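Local coordinates for acetyltransferase-like, GNAT family (Bacteroides thetaiotaomicron, PDB 3EY5), which probably transfers an acetyl group from acetyl-CoA to an amine, as other members of the GNAT family do, at residues A[90-95]-A[126-131]. Residues are numbered along the deposited sequence; the frame is centred on the assembly and turned at random.
With SO4 (sulfate ion), chain B.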
loop_
_atom_site.group_PDB
_atom_site.type_symbol
_atom_site.label_atom_id
_atom_site.label_comp_id
_atom_site.label_asym_id
_atom_site.label_seq_id
_atom_site.Cartn_x
_atom_site.Cartn_y
_atom_site.Cartn_z
ATOM N N TYR A 90 3.416 11.800 -11.715
ATOM C CA TYR A 90 3.582 11.679 -10.276
ATOM C C TYR A 90 3.694 10.225 -9.781
ATOM O O TYR A 90 4.396 9.969 -8.797
ATOM C CB TYR A 90 2.471 12.417 -9.534
ATOM C CG TYR A 90 2.587 13.919 -9.606
ATOM C CD1 TYR A 90 3.279 14.637 -8.627
ATOM C CD2 TYR A 90 1.998 14.626 -10.661
ATOM C CE1 TYR A 90 3.387 16.031 -8.704
ATOM C CE2 TYR A 90 2.096 15.994 -10.750
ATOM C CZ TYR A 90 2.784 16.700 -9.774
ATOM O OH TYR A 90 2.868 18.073 -9.897
ATOM N N GLY A 91 3.004 9.296 -10.460
ATOM C CA GLY A 91 3.065 7.871 -10.128
ATOM C C GLY A 91 4.494 7.372 -10.152
ATOM O O GLY A 91 5.002 6.817 -9.178
ATOM N N LYS A 92 5.142 7.602 -11.281
ATOM C CA LYS A 92 6.536 7.247 -11.476
ATOM C C LYS A 92 7.469 7.995 -10.510
ATOM O O LYS A 92 8.288 7.374 -9.829
ATOM C CB LYS A 92 6.907 7.496 -12.941
ATOM C CG LYS A 92 8.276 8.047 -13.168
ATOM C CD LYS A 92 8.294 9.049 -14.315
ATOM C CE LYS A 92 8.389 8.373 -15.684
ATOM N NZ LYS A 92 8.268 9.309 -16.875
ATOM N N ARG A 93 7.352 9.320 -10.463
ATOM C CA ARG A 93 8.145 10.136 -9.535
ATOM C C ARG A 93 7.982 9.634 -8.085
ATOM O O ARG A 93 8.959 9.497 -7.363
ATOM C CB ARG A 93 7.721 11.609 -9.613
ATOM C CG ARG A 93 8.277 12.405 -10.793
ATOM C CD ARG A 93 8.003 13.902 -10.588
ATOM N NE ARG A 93 9.003 14.553 -9.729
ATOM C CZ ARG A 93 8.766 15.615 -8.956
ATOM N NH1 ARG A 93 7.547 16.141 -8.911
ATOM N NH2 ARG A 93 9.744 16.149 -8.219
ATOM N N THR A 94 6.754 9.328 -7.681
ATOM C CA THR A 94 6.511 8.838 -6.314
ATOM C C THR A 94 7.109 7.452 -6.025
ATOM O O THR A 94 7.655 7.208 -4.937
ATOM C CB THR A 94 5.001 8.819 -5.965
ATOM O OG1 THR A 94 4.504 10.160 -5.971
ATOM C CG2 THR A 94 4.783 8.241 -4.578
ATOM N N LEU A 95 6.973 6.544 -6.985
ATOM C CA LEU A 95 7.464 5.184 -6.813
ATOM C C LEU A 95 8.973 5.227 -6.704
ATOM O O LEU A 95 9.556 4.612 -5.824
ATOM C CB LEU A 95 7.096 4.338 -8.019
ATOM C CG LEU A 95 6.347 3.093 -7.669
ATOM C CD1 LEU A 95 4.973 3.602 -7.232
ATOM C CD2 LEU A 95 6.237 2.236 -8.922
ATOM N N GLN A 126 6.398 -3.438 -12.694
ATOM C CA GLN A 126 7.526 -4.183 -13.199
ATOM C C GLN A 126 8.534 -3.252 -13.882
ATOM O O GLN A 126 9.749 -3.429 -13.725
ATOM C CB GLN A 126 7.076 -5.259 -14.201
ATOM C CG GLN A 126 6.483 -6.520 -13.575
ATOM C CD GLN A 126 6.132 -7.517 -14.644
ATOM O OE1 GLN A 126 5.952 -7.144 -15.795
ATOM N NE2 GLN A 126 6.101 -8.790 -14.294
ATOM N N ARG A 127 8.029 -2.296 -14.663
ATOM C CA ARG A 127 8.873 -1.247 -15.194
ATOM C C ARG A 127 9.635 -0.527 -14.115
ATOM O O ARG A 127 10.741 -0.044 -14.364
ATOM C CB ARG A 127 8.066 -0.221 -15.974
ATOM C CG ARG A 127 7.757 -0.696 -17.372
ATOM C CD ARG A 127 7.308 0.434 -18.268
ATOM N NE ARG A 127 6.227 1.278 -17.736
ATOM C CZ ARG A 127 4.918 0.973 -17.745
ATOM N NH1 ARG A 127 4.479 -0.176 -18.218
ATOM N NH2 ARG A 127 4.028 1.842 -17.278
ATOM N N HIS A 128 9.070 -0.438 -12.917
ATOM C CA HIS A 128 9.757 0.308 -11.891
ATOM C C HIS A 128 10.371 -0.577 -10.835
ATOM O O HIS A 128 10.510 -0.168 -9.677
ATOM C CB HIS A 128 8.882 1.430 -11.323
ATOM C CG HIS A 128 8.492 2.444 -12.353
ATOM N ND1 HIS A 128 7.280 2.410 -13.015
ATOM C CD2 HIS A 128 9.178 3.483 -12.882
ATOM C CE1 HIS A 128 7.226 3.398 -13.883
ATOM N NE2 HIS A 128 8.365 4.065 -13.826
ATOM N N GLY A 129 10.760 -1.787 -11.249
ATOM C CA GLY A 129 11.628 -2.636 -10.452
ATOM C C GLY A 129 11.015 -3.552 -9.418
ATOM O O GLY A 129 11.738 -4.070 -8.567
ATOM N N PHE A 130 9.696 -3.764 -9.493
ATOM C CA PHE A 130 9.037 -4.798 -8.709
ATOM C C PHE A 130 8.971 -6.091 -9.503
ATOM O O PHE A 130 8.718 -6.079 -10.719
ATOM C CB PHE A 130 7.627 -4.357 -8.272
ATOM C CG PHE A 130 7.636 -3.282 -7.232
ATOM C CD1 PHE A 130 7.345 -3.591 -5.914
ATOM C CD2 PHE A 130 7.944 -1.960 -7.561
ATOM C CE1 PHE A 130 7.326 -2.604 -4.922
ATOM C CE2 PHE A 130 7.949 -0.957 -6.566
ATOM C CZ PHE A 130 7.642 -1.288 -5.240
ATOM N N THR A 131 9.193 -7.200 -8.799
ATOM C CA THR A 131 9.046 -8.538 -9.334
ATOM C C THR A 131 7.662 -9.079 -8.987
ATOM O O THR A 131 7.250 -9.038 -7.811
ATOM C CB THR A 131 10.100 -9.497 -8.737
ATOM O OG1 THR A 131 11.415 -9.009 -9.035
ATOM C CG2 THR A 131 9.983 -10.886 -9.348
HETATM S S SO4 B . 6.120 4.966 -16.766
HETATM O O1 SO4 B . 4.722 4.750 -16.362
HETATM O O2 SO4 B . 6.885 3.724 -16.873
HETATM O O3 SO4 B . 6.746 5.760 -15.691
HETATM O O4 SO4 B . 6.184 5.680 -18.039
#
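H128 meets helix 90-101 along one flank, its CB lying 3.7 Å from CD2 of L95, the two side chains crossing at about a right angle. Further out on the ring, NE2 comes within 3.8 Å of CB of K92, so the side chain of H128 touches one turn of that helix at two points, with CB on L95 and the outer end of the ring on K92. The same L95 methyl, CD2, reaches obliquely to CE2 of F130 at 4.3 Å and thus packs against both side chains. Beyond the ring sits a sulfate, probably picked up from the crystallisation medium, in the plane of the imidazole at its edge; its O3 is 3.0 Å from H128 NE2. R127 grips the ion from its own edge with two nearly straight bonds, NE to O2 at 2.7 Å (172°) and NH2 to O1 at 3.1 Å (170°), while the bent K92 chain brings CE close to O3. In the GNAT fold the helix that follows the acetyl-CoA-binding strand, here probably 90-101 after strand 74-81, starts beside the cofactor's pyrophosphate, and the contact joins it to the C-terminal end of helix 116-127. That end is a Schellman motif: G129, at positive phi, is the C-prime residue, with its N bonded to Q126 O and F130 N to Y125 O. H128 is the first residue to leave helical geometry; with CG anti to its carbonyl carbon (chi1 -62°), ND1 turns back to bond F124 O, which fixes the ring's rotation. An alanine here would keep CB beside L95 but is likely to leave F124 O without this side-chain donor and open a gap between K92 and the helix end. Behind the contact, L95 also rests on F79 of strand 74-81, and F130 meets the ring of H156.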